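Local atomic coordinates of EccC5 (Mycobacterium xenopi RIVM700367, PDB entry 7B9F), a protein that probably serves as the FtsK/SpoIIIE-type P-loop ATPase that helps drive protein export through the mycobacterial ESX-5 type VII secretion system. Residues C[24-29]-C[186-191]; C[266-271]-C[410-415]; C[168-173]-C[207-212]; C[299-304]-C[341-346]. All coordinates share one frame; numbering follows the deposited sequence.

The four contacts illustrate how one elongated chain is stitched together by links of quite different kinds. Interaction 3 lies near the middle, about 9 Å from the centre of the chain, where strands 162-170 and 209-214 meet at one end of the large mixed sheet. Helix 190-202 and strand 209-214 follow each other in sequence and connect it to interaction 1, an outlying crossing of two loops whose centre is about 32 Å away. Interactions 2 and 4 lie on the other side of the chain's centre from interaction 1. Interaction 2 closes a long loop by aromatic and apolar contact, and interaction 4 is nested within that loop, with nearest atoms about 12 Å apart.

Interaction 1 of 4, residues C[24-29]-C[186-191]; sequences PTPLSV and IELEPV
Leu188 overlaps the ring of Pro26, its CD1 lying 3.7 Å from Pro26 CB. The Leu188 side chain leaves its CA away from segment 24-29, but CG stands trans to the backbone N (chi1 178°), and the branch beyond it carries CD1 back to the proline. Next to this apolar touch the two backbones form a single beta bridge centred on Ser28 and Leu188. One bond is firm: Val29 N donates to Glu187 O at 2.8 Å, in the carbonyl plane. The other, from Glu189 N to Leu27 O at 3.4 Å, is straight but weak. Methyl CG1 of Val29 lies beside the same backbone, 3.8 Å from Glu187 O. Leu27 CB meets Glu189 CB at 4.0 Å. Beyond CB, Glu189 turns to another task as N-cap of helix 190-202: OE2 accepts from Val191 N at 3.0 Å, from above the carboxylate plane, and OE1 accepts from Thr192 N. A salt bridge from OE2 to Arg104 ties this cap to the long helix 97-132. The contact thus pins the loop after strand 19-22 to the start of helix 190-202, beside helix 97-132.

Interaction 2 of 4, residues C[266-271]-C[410-415]; sequences KWIPHF and HQMAHW
Trp267 and His410 form the close part of this contact. Their rings meet obliquely, the five-membered ring of Trp267 and the imidazole of His410 having centroids 4.0 Å apart and planes inclined at 46°. The imidazole covers one face of the indole toward its rim, and CG of Lys266 lies over the opposite face. Ala413 fills in beside this pair, its CB 3.9 Å from Trp267 CB and also against the Trp267 carbonyl. Met412 supplies the next layer. With CG trans to the backbone N (chi1 -173°) and a bend at chi2, its chain crosses Ile268 at about a right angle: CG lies 3.9 Å from Ile268 CD1 and 3.7 Å from Pro269 CD, and the terminal CE comes to the edge of the His270 ring, 3.9 Å from CE1. Packing thins out at the far end of the Met412-Trp415 type I turn. There Pro269 CG is 4.2 Å from Trp415 O, and the indole of Trp415 leads away from segment 266-271. In the same turn the ring of His414 meets an aromatic side chain of another protein's chain. Earlier on helix 402-412, Ala409 packs on Trp267 and Ile268, and Phe408 on Ile268. No hydrogen bond joins the two segments. The two histidines that touch across the contact, His270 and His410, are held from outside the segments, His410 ND1 by Glu406 O and His270 NE2 by His245 O. Since each partner is a carbonyl oxygen, these two nitrogens should carry hydrogens, and cohesion between the segments rests on aromatic and apolar contact.

Interaction 3 of 4, residues C[168-173]-C[207-212]; sequences GMTRPE and YNLPKM
The Tyr207 ring has the sulfur of Met169 beside it, neither squarely over a face nor at the edge: SD is 4.5 Å from the ring centroid, 39° off the ring normal, a Met-aromatic contact. The two side chains run alongside each other in the same direction, with Met169 CG also near CE1. The ring's hydroxyl is hydrogen-bonded to the backbone of another protein's chain. Next to this pair is a G1 beta bulge, in which Asn208 and Leu209 both face Gly168. Asn208 holds the positive phi of the bulge (60°) where the chain turns its corner. Gly168 and Leu209 form an antiparallel hydrogen-bonded pair, Gly168 N reaching Leu209 O at 2.8 Å and Leu209 N reaching Gly168 O at 2.9 Å. The strands then part steeply, the axes of 168-170 and 209-212 standing at 87°. Within this divergence the side chains of Thr170 and Leu209 cross at a slant, Thr170 CG2 lying 3.7 Å from Leu209 CD1, and Leu209 also rests on Met125 and Arg130 of helix 97-132. Lys211 folds back over the glycine, its CG 3.6 Å from Gly168 CA. Bends at chi2 and chi3 then swing the ammonium onto the next carbonyl, where NZ donates to Met169 O at 2.9 Å, nearly in line with the C=O bond.

Interaction 4 of 4, residues C[299-304]-C[341-346]; sequences ELFAGR and EGVDGV
Torsions lay Phe301 and Arg304 along the 341-346 loop. In Phe301, CG stands trans to the carbonyl carbon (chi1 -68°), which brings the ring beside Val343 and Asp344. In Arg304, CG is tucked between the backbone N and the carbonyl carbon (chi1 64°), so that the aliphatic chain runs along the loop's backbone: CG lies 3.4 Å from Glu341 O, and CB lies 3.7 Å from both Val343 O and Asp344 CA. Phe301 CB meets Val343 CG1 at 3.7 Å, and the same methyl sits at the edge of the phenyl ring, near its plane. Val346 CG2 also approaches that edge, more distantly. Between Phe301 and Arg304 in the chain, Ala302 O accepts the one hydrogen bond across the segments, from Asp344 N at 2.6 Å, supported by a CA-H...O contact from Gly303 CA to Gly342 O. Glu341 lays its extended chain against Gly303, its CD 3.4 Å from Gly303 CA. Arg304 and Asp344 make no salt bridge, since Arg304 NE and Asp344 OD1 remain 5.9 Å apart. A type II turn from Val343 to Val346, with Gly345 at its positive-phi position, then leads into strand 346-350. Gly345 is hydrogen-bonded through its backbone to His323 and Val346 packs on His323 and Ile325, so the contact joins the loop following strand 282-287 to the entry of strand 346-350, beside strand 322-328.

Interaction 1 of 4, residues C[24-29]-C[186-191]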
loop_
_atom_site.group_PDB
_atom_site.type_symbol
_atom_site.label_atom_id
_atom_site.label_comp_id
_atom_site.label_asym_id
_atom_site.label_seq_id
_atom_site.Cartn_x
_atom_site.Cartn_y
_atom_site.Cartn_z
ATOM N N PRO C 24 11.076 -23.144 33.998
ATOM C CA PRO C 24 11.584 -22.540 35.231
ATOM C C PRO C 24 10.601 -22.679 36.381
ATOM O O PRO C 24 9.386 -22.713 36.186
ATOM C CB PRO C 24 11.784 -21.068 34.849
ATOM C CG PRO C 24 11.639 -21.018 33.372
ATOM C CD PRO C 24 10.698 -22.106 33.037
ATOM N N THR C 25 11.144 -22.753 37.583
ATOM C CA THR C 25 10.321 -22.890 38.775
ATOM C C THR C 25 9.672 -21.558 39.131
ATOM O O THR C 25 10.369 -20.545 39.230
ATOM C CB THR C 25 11.170 -23.382 39.935
ATOM O OG1 THR C 25 11.813 -24.608 39.570
ATOM C CG2 THR C 25 10.312 -23.610 41.150
ATOM N N PRO C 26 8.359 -21.517 39.327
ATOM C CA PRO C 26 7.696 -20.258 39.673
ATOM C C PRO C 26 8.072 -19.788 41.065
ATOM O O PRO C 26 8.562 -20.547 41.901
ATOM C CB PRO C 26 6.211 -20.612 39.606
ATOM C CG PRO C 26 6.149 -21.800 38.752
ATOM C CD PRO C 26 7.388 -22.574 39.032
ATOM N N LEU C 27 7.825 -18.506 41.307
ATOM C CA LEU C 27 8.167 -17.909 42.584
ATOM C C LEU C 27 7.200 -18.369 43.667
ATOM O O LEU C 27 6.175 -18.998 43.403
ATOM C CB LEU C 27 8.153 -16.390 42.487
ATOM C CG LEU C 27 9.018 -15.802 41.383
ATOM C CD1 LEU C 27 8.926 -14.298 41.424
ATOM C CD2 LEU C 27 10.449 -16.260 41.542
ATOM N N SER C 28 7.545 -18.049 44.907
ATOM C CA SER C 28 6.740 -18.401 46.063
ATOM C C SER C 28 6.625 -17.199 46.981
ATOM O O SER C 28 7.547 -16.387 47.065
ATOM C CB SER C 28 7.349 -19.571 46.812
ATOM O OG SER C 28 7.744 -20.581 45.905
ATOM N N VAL C 29 5.494 -17.081 47.665
ATOM C CA VAL C 29 5.275 -15.950 48.560
ATOM C C VAL C 29 4.447 -16.394 49.764
ATOM O O VAL C 29 3.486 -17.162 49.613
ATOM C CB VAL C 29 4.649 -14.769 47.796
ATOM C CG1 VAL C 29 3.243 -15.076 47.310
ATOM C CG2 VAL C 29 4.648 -13.518 48.646
ATOM N N ILE C 186 -1.121 -22.438 47.683
ATOM C CA ILE C 186 -1.313 -21.230 48.468
ATOM C C ILE C 186 -0.058 -20.359 48.466
ATOM O O ILE C 186 -0.157 -19.132 48.555
ATOM C CB ILE C 186 -1.769 -21.587 49.896
ATOM C CG1 ILE C 186 -2.269 -20.344 50.630
ATOM C CG2 ILE C 186 -0.674 -22.291 50.680
ATOM C CD1 ILE C 186 -3.521 -19.760 50.032
ATOM N N GLU C 187 1.119 -20.958 48.323
ATOM C CA GLU C 187 2.354 -20.196 48.271
ATOM C C GLU C 187 2.671 -19.682 46.879
ATOM O O GLU C 187 3.568 -18.848 46.738
ATOM C CB GLU C 187 3.520 -21.053 48.767
ATOM C CG GLU C 187 3.508 -21.322 50.257
ATOM C CD GLU C 187 3.922 -20.116 51.072
ATOM O OE1 GLU C 187 4.876 -19.421 50.664
ATOM O OE2 GLU C 187 3.299 -19.864 52.122
ATOM N N LEU C 188 1.962 -20.157 45.860
ATOM C CA LEU C 188 2.301 -19.836 44.482
ATOM C C LEU C 188 2.026 -18.373 44.184
ATOM O O LEU C 188 0.921 -17.877 44.416
ATOM C CB LEU C 188 1.510 -20.717 43.528
ATOM C CG LEU C 188 1.730 -20.461 42.044
ATOM C CD1 LEU C 188 3.193 -20.581 41.719
ATOM C CD2 LEU C 188 0.932 -21.452 41.235
ATOM N N GLU C 189 3.038 -17.688 43.673
ATOM C CA GLU C 189 2.887 -16.292 43.310
ATOM C C GLU C 189 1.999 -16.204 42.073
ATOM O O GLU C 189 2.110 -17.043 41.177
ATOM C CB GLU C 189 4.271 -15.680 43.070
ATOM C CG GLU C 189 4.365 -14.189 42.757
ATOM C CD GLU C 189 3.915 -13.809 41.371
ATOM O OE1 GLU C 189 4.083 -14.628 40.448
ATOM O OE2 GLU C 189 3.380 -12.697 41.205
ATOM N N PRO C 190 1.097 -15.223 42.007
ATOM C CA PRO C 190 0.086 -15.238 40.938
ATOM C C PRO C 190 0.643 -15.064 39.537
ATOM O O PRO C 190 0.282 -15.834 38.639
ATOM C CB PRO C 190 -0.834 -14.076 41.323
ATOM C CG PRO C 190 -0.675 -13.941 42.771
ATOM C CD PRO C 190 0.763 -14.246 43.048
ATOM N N VAL C 191 1.512 -14.077 39.324
ATOM C CA VAL C 191 1.919 -13.714 37.969
ATOM C C VAL C 191 2.768 -14.800 37.329
ATOM O O VAL C 191 2.512 -15.208 36.192
ATOM C CB VAL C 191 2.646 -12.366 37.975
ATOM C CG1 VAL C 191 3.179 -12.069 36.616
ATOM C CG2 VAL C 191 1.667 -11.324 38.314
#

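Interaction 2 of 4, residues C[266-271]-C[410-415]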
loop_
_atom_site.group_PDB
_atom_site.type_symbol
_atom_site.label_atom_id
_atom_site.label_comp_id
_atom_site.label_asym_id
_atom_site.label_seq_id
_atom_site.Cartn_x
_atom_site.Cartn_y
_atom_site.Cartn_z
ATOM N N LYS C 266 -7.431 -39.120 -16.265
ATOM C CA LYS C 266 -6.901 -39.890 -17.384
ATOM C C LYS C 266 -5.495 -39.448 -17.763
ATOM O O LYS C 266 -4.743 -40.222 -18.357
ATOM C CB LYS C 266 -7.846 -39.791 -18.576
ATOM C CG LYS C 266 -7.962 -38.419 -19.182
ATOM C CD LYS C 266 -9.038 -38.401 -20.239
ATOM C CE LYS C 266 -9.271 -37.009 -20.770
ATOM N NZ LYS C 266 -10.232 -36.249 -19.939
ATOM N N TRP C 267 -5.124 -38.215 -17.428
ATOM C CA TRP C 267 -3.791 -37.720 -17.745
ATOM C C TRP C 267 -2.720 -38.341 -16.857
ATOM O O TRP C 267 -1.593 -38.565 -17.309
ATOM C CB TRP C 267 -3.784 -36.206 -17.614
ATOM C CG TRP C 267 -4.765 -35.538 -18.500
ATOM C CD1 TRP C 267 -5.807 -34.769 -18.114
ATOM C CD2 TRP C 267 -4.748 -35.504 -19.926
ATOM N NE1 TRP C 267 -6.480 -34.298 -19.208
ATOM C CE2 TRP C 267 -5.839 -34.729 -20.335
ATOM C CE3 TRP C 267 -3.926 -36.071 -20.898
ATOM C CZ2 TRP C 267 -6.134 -34.508 -21.667
ATOM C CZ3 TRP C 267 -4.219 -35.849 -22.215
ATOM C CH2 TRP C 267 -5.310 -35.074 -22.591
ATOM N N ILE C 268 -3.046 -38.614 -15.598
ATOM C CA ILE C 268 -2.057 -39.002 -14.581
ATOM C C ILE C 268 -1.467 -40.362 -14.936
ATOM O O ILE C 268 -2.216 -41.269 -15.328
ATOM C CB ILE C 268 -2.712 -39.029 -13.203
ATOM C CG1 ILE C 268 -3.256 -37.655 -12.852
ATOM C CG2 ILE C 268 -1.739 -39.462 -12.144
ATOM C CD1 ILE C 268 -2.193 -36.650 -12.598
ATOM N N PRO C 269 -0.148 -40.545 -14.841
ATOM C CA PRO C 269 0.436 -41.838 -15.210
ATOM C C PRO C 269 0.089 -42.955 -14.257
ATOM O O PRO C 269 0.058 -44.115 -14.676
ATOM C CB PRO C 269 1.940 -41.558 -15.194
ATOM C CG PRO C 269 2.045 -40.127 -15.418
ATOM C CD PRO C 269 0.898 -39.536 -14.664
ATOM N N HIS C 270 -0.158 -42.647 -12.984
ATOM C CA HIS C 270 -0.379 -43.693 -11.996
ATOM C C HIS C 270 -1.658 -44.469 -12.232
ATOM O O HIS C 270 -1.798 -45.573 -11.705
ATOM C CB HIS C 270 -0.390 -43.111 -10.588
ATOM C CG HIS C 270 0.803 -42.271 -10.270
ATOM N ND1 HIS C 270 1.034 -41.046 -10.851
ATOM C CD2 HIS C 270 1.844 -42.492 -9.436
ATOM C CE1 HIS C 270 2.164 -40.547 -10.386
ATOM N NE2 HIS C 270 2.675 -41.405 -9.525
ATOM N N PHE C 271 -2.583 -43.940 -13.010
ATOM C CA PHE C 271 -3.796 -44.672 -13.314
ATOM C C PHE C 271 -3.619 -45.615 -14.487
ATOM O O PHE C 271 -4.558 -46.327 -14.838
ATOM C CB PHE C 271 -4.939 -43.708 -13.601
ATOM C CG PHE C 271 -5.388 -42.939 -12.409
ATOM C CD1 PHE C 271 -4.718 -41.808 -12.010
ATOM C CD2 PHE C 271 -6.481 -43.345 -11.687
ATOM C CE1 PHE C 271 -5.128 -41.100 -10.913
ATOM C CE2 PHE C 271 -6.892 -42.637 -10.589
ATOM C CZ PHE C 271 -6.216 -41.515 -10.204
ATOM N N HIS C 410 -2.512 -32.171 -16.500
ATOM C CA HIS C 410 -1.883 -31.859 -17.775
ATOM C C HIS C 410 -0.381 -31.699 -17.620
ATOM O O HIS C 410 0.384 -32.144 -18.480
ATOM C CB HIS C 410 -2.484 -30.604 -18.394
ATOM C CG HIS C 410 -3.791 -30.833 -19.080
ATOM N ND1 HIS C 410 -4.964 -31.057 -18.396
ATOM C CD2 HIS C 410 -4.101 -30.906 -20.394
ATOM C CE1 HIS C 410 -5.946 -31.230 -19.261
ATOM N NE2 HIS C 410 -5.449 -31.150 -20.479
ATOM N N GLN C 411 0.063 -31.056 -16.540
ATOM C CA GLN C 411 1.498 -30.952 -16.298
ATOM C C GLN C 411 2.118 -32.322 -16.076
ATOM O O GLN C 411 3.220 -32.601 -16.551
ATOM C CB GLN C 411 1.770 -30.070 -15.088
ATOM C CG GLN C 411 1.658 -28.603 -15.348
ATOM C CD GLN C 411 2.934 -28.000 -15.868
ATOM O OE1 GLN C 411 3.794 -28.696 -16.399
ATOM N NE2 GLN C 411 3.068 -26.691 -15.719
ATOM N N MET C 412 1.419 -33.186 -15.347
ATOM C CA MET C 412 1.990 -34.456 -14.922
ATOM C C MET C 412 2.091 -35.433 -16.081
ATOM O O MET C 412 2.950 -36.315 -16.073
ATOM C CB MET C 412 1.124 -35.034 -13.808
ATOM C CG MET C 412 1.633 -36.260 -13.119
ATOM S SD MET C 412 3.122 -35.896 -12.203
ATOM C CE MET C 412 3.838 -37.523 -12.127
ATOM N N ALA C 413 1.212 -35.304 -17.072
ATOM C CA ALA C 413 1.162 -36.235 -18.189
ATOM C C ALA C 413 2.344 -36.106 -19.127
ATOM O O ALA C 413 2.516 -36.961 -19.998
ATOM C CB ALA C 413 -0.119 -36.027 -18.982
ATOM N N HIS C 414 3.138 -35.053 -18.985
ATOM C CA HIS C 414 4.271 -34.814 -19.862
ATOM C C HIS C 414 5.414 -35.785 -19.600
ATOM O O HIS C 414 6.261 -35.964 -20.478
ATOM C CB HIS C 414 4.706 -33.356 -19.674
ATOM C CG HIS C 414 5.794 -32.895 -20.589
ATOM N ND1 HIS C 414 7.035 -33.492 -20.654
ATOM C CD2 HIS C 414 5.832 -31.865 -21.464
ATOM C CE1 HIS C 414 7.783 -32.860 -21.539
ATOM N NE2 HIS C 414 7.076 -31.868 -22.046
ATOM N N TRP C 415 5.448 -36.431 -18.439
ATOM C CA TRP C 415 6.644 -37.089 -17.933
ATOM C C TRP C 415 6.496 -38.603 -17.919
ATOM O O TRP C 415 5.420 -39.132 -17.636
ATOM C CB TRP C 415 6.957 -36.596 -16.536
ATOM C CG TRP C 415 7.303 -35.172 -16.513
ATOM C CD1 TRP C 415 6.501 -34.150 -16.139
ATOM C CD2 TRP C 415 8.542 -34.591 -16.899
ATOM N NE1 TRP C 415 7.168 -32.964 -16.245
ATOM C CE2 TRP C 415 8.429 -33.211 -16.712
ATOM C CE3 TRP C 415 9.745 -35.109 -17.372
ATOM C CZ2 TRP C 415 9.464 -32.338 -16.989
ATOM C CZ3 TRP C 415 10.771 -34.244 -17.643
ATOM C CH2 TRP C 415 10.627 -32.874 -17.452
#

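Interaction 3 of 4, residues C[168-173]-C[207-212]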
loop_
_atom_site.group_PDB
_atom_site.type_symbol
_atom_site.label_atom_id
_atom_site.label_comp_id
_atom_site.label_asym_id
_atom_site.label_seq_id
_atom_site.Cartn_x
_atom_site.Cartn_y
_atom_site.Cartn_z
ATOM N N GLY C 168 -2.931 -27.903 10.419
ATOM C CA GLY C 168 -3.460 -27.985 11.764
ATOM C C GLY C 168 -2.358 -27.936 12.793
ATOM O O GLY C 168 -1.238 -27.521 12.501
ATOM N N MET C 169 -2.688 -28.364 14.006
ATOM C CA MET C 169 -1.768 -28.340 15.131
ATOM C C MET C 169 -0.920 -29.598 15.173
ATOM O O MET C 169 -1.332 -30.658 14.703
ATOM C CB MET C 169 -2.529 -28.243 16.444
ATOM C CG MET C 169 -3.258 -26.969 16.641
ATOM S SD MET C 169 -4.072 -26.929 18.238
ATOM C CE MET C 169 -5.427 -28.051 17.932
ATOM N N THR C 170 0.257 -29.480 15.776
ATOM C CA THR C 170 1.049 -30.653 16.116
ATOM C C THR C 170 1.966 -30.298 17.272
ATOM O O THR C 170 2.268 -29.126 17.500
ATOM C CB THR C 170 1.858 -31.167 14.924
ATOM O OG1 THR C 170 2.480 -32.407 15.274
ATOM C CG2 THR C 170 2.914 -30.183 14.530
ATOM N N ARG C 171 2.378 -31.311 18.014
ATOM C CA ARG C 171 3.247 -31.008 19.138
ATOM C C ARG C 171 4.671 -30.769 18.643
ATOM O O ARG C 171 5.104 -31.396 17.676
ATOM C CB ARG C 171 3.215 -32.136 20.170
ATOM C CG ARG C 171 3.786 -33.448 19.712
ATOM C CD ARG C 171 3.856 -34.431 20.857
ATOM N NE ARG C 171 4.201 -35.771 20.399
ATOM C CZ ARG C 171 5.438 -36.175 20.136
ATOM N NH1 ARG C 171 6.460 -35.348 20.289
ATOM N NH2 ARG C 171 5.653 -37.414 19.722
ATOM N N PRO C 172 5.402 -29.853 19.253
ATOM C CA PRO C 172 6.720 -29.482 18.745
ATOM C C PRO C 172 7.760 -30.537 19.090
ATOM O O PRO C 172 7.474 -31.553 19.709
ATOM C CB PRO C 172 7.005 -28.170 19.467
ATOM C CG PRO C 172 6.340 -28.338 20.749
ATOM C CD PRO C 172 5.067 -29.077 20.452
ATOM N N GLU C 173 8.990 -30.269 18.665
ATOM C CA GLU C 173 10.096 -31.158 18.968
ATOM C C GLU C 173 10.706 -30.893 20.333
ATOM O O GLU C 173 11.394 -31.770 20.861
ATOM C CB GLU C 173 11.173 -31.030 17.895
ATOM C CG GLU C 173 10.817 -31.630 16.537
ATOM C CD GLU C 173 10.905 -33.152 16.466
ATOM O OE1 GLU C 173 11.344 -33.653 15.411
ATOM O OE2 GLU C 173 10.540 -33.858 17.430
ATOM N N TYR C 207 1.279 -24.188 15.427
ATOM C CA TYR C 207 0.044 -23.912 14.722
ATOM C C TYR C 207 0.324 -23.792 13.232
ATOM O O TYR C 207 1.382 -23.301 12.832
ATOM C CB TYR C 207 -0.590 -22.627 15.232
ATOM C CG TYR C 207 -1.344 -22.822 16.512
ATOM C CD1 TYR C 207 -2.697 -23.055 16.516
ATOM C CD2 TYR C 207 -0.706 -22.680 17.728
ATOM C CE1 TYR C 207 -3.384 -23.217 17.691
ATOM C CE2 TYR C 207 -1.386 -22.823 18.905
ATOM C CZ TYR C 207 -2.724 -23.094 18.880
ATOM O OH TYR C 207 -3.409 -23.241 20.059
ATOM N N ASN C 208 -0.631 -24.251 12.422
ATOM C CA ASN C 208 -0.594 -24.177 10.961
ATOM C C ASN C 208 0.623 -24.924 10.414
ATOM O O ASN C 208 1.479 -24.367 9.732
ATOM C CB ASN C 208 -0.625 -22.717 10.487
ATOM C CG ASN C 208 -0.887 -22.576 8.999
ATOM O OD1 ASN C 208 -0.738 -23.510 8.222
ATOM N ND2 ASN C 208 -1.297 -21.387 8.600
ATOM N N LEU C 209 0.696 -26.180 10.752
ATOM C CA LEU C 209 1.617 -27.089 10.110
ATOM C C LEU C 209 0.842 -28.158 9.357
ATOM O O LEU C 209 -0.318 -28.419 9.687
ATOM C CB LEU C 209 2.551 -27.754 11.122
ATOM C CG LEU C 209 3.609 -26.844 11.713
ATOM C CD1 LEU C 209 4.592 -27.691 12.438
ATOM C CD2 LEU C 209 4.295 -26.083 10.622
ATOM N N PRO C 210 1.425 -28.753 8.316
ATOM C CA PRO C 210 0.710 -29.782 7.561
ATOM C C PRO C 210 0.328 -30.971 8.417
ATOM O O PRO C 210 1.129 -31.480 9.198
ATOM C CB PRO C 210 1.719 -30.183 6.486
ATOM C CG PRO C 210 2.527 -28.999 6.307
ATOM C CD PRO C 210 2.683 -28.394 7.650
ATOM N N LYS C 211 -0.910 -31.412 8.258
ATOM C CA LYS C 211 -1.397 -32.610 8.910
ATOM C C LYS C 211 -1.444 -33.714 7.879
ATOM O O LYS C 211 -1.862 -33.496 6.744
ATOM C CB LYS C 211 -2.773 -32.401 9.516
ATOM C CG LYS C 211 -2.765 -31.362 10.584
ATOM C CD LYS C 211 -1.907 -31.806 11.735
ATOM C CE LYS C 211 -2.551 -32.931 12.495
ATOM N NZ LYS C 211 -1.739 -33.312 13.673
ATOM N N MET C 212 -0.995 -34.887 8.267
ATOM C CA MET C 212 -0.762 -35.947 7.318
ATOM C C MET C 212 -1.552 -37.185 7.706
ATOM O O MET C 212 -2.009 -37.328 8.839
ATOM C CB MET C 212 0.721 -36.265 7.237
ATOM C CG MET C 212 1.519 -35.302 6.409
ATOM S SD MET C 212 2.161 -33.953 7.395
ATOM C CE MET C 212 3.224 -34.858 8.509
#

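Interaction 4 of 4, residues C[299-304]-C[341-346]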
loop_
_atom_site.group_PDB
_atom_site.type_symbol
_atom_site.label_atom_id
_atom_site.label_comp_id
_atom_site.label_asym_id
_atom_site.label_seq_id
_atom_site.Cartn_x
_atom_site.Cartn_y
_atom_site.Cartn_z
ATOM N N GLU C 299 -6.779 -58.904 -5.930
ATOM C CA GLU C 299 -7.757 -59.379 -4.963
ATOM C C GLU C 299 -7.504 -60.808 -4.504
ATOM O O GLU C 299 -8.410 -61.432 -3.942
ATOM C CB GLU C 299 -9.170 -59.261 -5.538
ATOM C CG GLU C 299 -9.582 -57.843 -5.932
ATOM C CD GLU C 299 -9.546 -56.828 -4.800
ATOM O OE1 GLU C 299 -9.553 -57.209 -3.611
ATOM O OE2 GLU C 299 -9.496 -55.623 -5.111
ATOM N N LEU C 300 -6.314 -61.351 -4.749
ATOM C CA LEU C 300 -5.907 -62.642 -4.212
ATOM C C LEU C 300 -5.018 -62.509 -2.983
ATOM O O LEU C 300 -4.489 -63.513 -2.502
ATOM C CB LEU C 300 -5.221 -63.465 -5.307
ATOM C CG LEU C 300 -3.940 -62.981 -5.997
ATOM C CD1 LEU C 300 -2.651 -63.302 -5.244
ATOM C CD2 LEU C 300 -3.885 -63.533 -7.411
ATOM N N PHE C 301 -4.854 -61.294 -2.468
ATOM C CA PHE C 301 -4.034 -61.020 -1.300
ATOM C C PHE C 301 -4.731 -61.519 -0.036
ATOM O O PHE C 301 -5.808 -62.120 -0.075
ATOM C CB PHE C 301 -3.768 -59.522 -1.191
ATOM C CG PHE C 301 -2.889 -58.963 -2.274
ATOM C CD1 PHE C 301 -2.134 -59.787 -3.089
ATOM C CD2 PHE C 301 -2.846 -57.600 -2.494
ATOM C CE1 PHE C 301 -1.336 -59.251 -4.083
ATOM C CE2 PHE C 301 -2.053 -57.060 -3.482
ATOM C CZ PHE C 301 -1.300 -57.883 -4.278
ATOM N N ALA C 302 -4.103 -61.267 1.106
ATOM C CA ALA C 302 -4.687 -61.573 2.400
ATOM C C ALA C 302 -5.121 -60.291 3.099
ATOM O O ALA C 302 -4.953 -59.184 2.588
ATOM C CB ALA C 302 -3.694 -62.349 3.265
ATOM N N GLY C 303 -5.696 -60.448 4.289
ATOM C CA GLY C 303 -5.952 -59.301 5.137
ATOM C C GLY C 303 -4.655 -58.665 5.591
ATOM O O GLY C 303 -3.620 -59.318 5.691
ATOM N N ARG C 304 -4.709 -57.369 5.862
ATOM C CA ARG C 304 -3.481 -56.598 5.964
ATOM C C ARG C 304 -2.844 -56.686 7.341
ATOM O O ARG C 304 -3.537 -56.791 8.357
ATOM C CB ARG C 304 -3.726 -55.138 5.645
ATOM C CG ARG C 304 -4.636 -54.461 6.592
ATOM C CD ARG C 304 -4.742 -53.093 6.102
ATOM N NE ARG C 304 -3.455 -52.440 6.256
ATOM C CZ ARG C 304 -3.126 -51.305 5.663
ATOM N NH1 ARG C 304 -3.986 -50.703 4.864
ATOM N NH2 ARG C 304 -1.929 -50.775 5.861
ATOM N N GLU C 341 -11.072 -56.737 7.875
ATOM C CA GLU C 341 -9.627 -56.607 7.914
ATOM C C GLU C 341 -9.034 -55.917 6.694
ATOM O O GLU C 341 -7.833 -55.640 6.692
ATOM C CB GLU C 341 -8.996 -57.988 8.056
ATOM C CG GLU C 341 -9.240 -58.869 6.852
ATOM C CD GLU C 341 -8.668 -60.259 7.021
ATOM O OE1 GLU C 341 -8.098 -60.544 8.095
ATOM O OE2 GLU C 341 -8.783 -61.066 6.076
ATOM N N GLY C 342 -9.819 -55.645 5.663
ATOM C CA GLY C 342 -9.228 -55.025 4.492
ATOM C C GLY C 342 -8.413 -56.011 3.671
ATOM O O GLY C 342 -8.528 -57.227 3.808
ATOM N N VAL C 343 -7.573 -55.459 2.795
ATOM C CA VAL C 343 -6.716 -56.232 1.903
ATOM C C VAL C 343 -5.285 -55.752 2.088
ATOM O O VAL C 343 -5.050 -54.558 2.292
ATOM C CB VAL C 343 -7.155 -56.095 0.430
ATOM C CG1 VAL C 343 -6.344 -56.992 -0.467
ATOM C CG2 VAL C 343 -8.616 -56.428 0.276
ATOM N N ASP C 344 -4.335 -56.682 2.043
ATOM C CA ASP C 344 -2.932 -56.341 2.226
ATOM C C ASP C 344 -2.432 -55.435 1.114
ATOM O O ASP C 344 -2.700 -55.667 -0.064
ATOM C CB ASP C 344 -2.084 -57.607 2.258
ATOM C CG ASP C 344 -0.617 -57.321 2.489
ATOM O OD1 ASP C 344 -0.287 -56.256 3.046
ATOM O OD2 ASP C 344 0.212 -58.170 2.108
ATOM N N GLY C 345 -1.691 -54.401 1.501
ATOM C CA GLY C 345 -1.039 -53.543 0.536
ATOM C C GLY C 345 -1.962 -52.724 -0.329
ATOM O O GLY C 345 -1.543 -52.246 -1.380
ATOM N N VAL C 346 -3.219 -52.567 0.071
ATOM C CA VAL C 346 -4.176 -51.728 -0.631
ATOM C C VAL C 346 -4.866 -50.870 0.412
ATOM O O VAL C 346 -5.204 -51.343 1.498
ATOM C CB VAL C 346 -5.216 -52.558 -1.414
ATOM C CG1 VAL C 346 -6.123 -51.666 -2.198
ATOM C CG2 VAL C 346 -4.547 -53.532 -2.350
#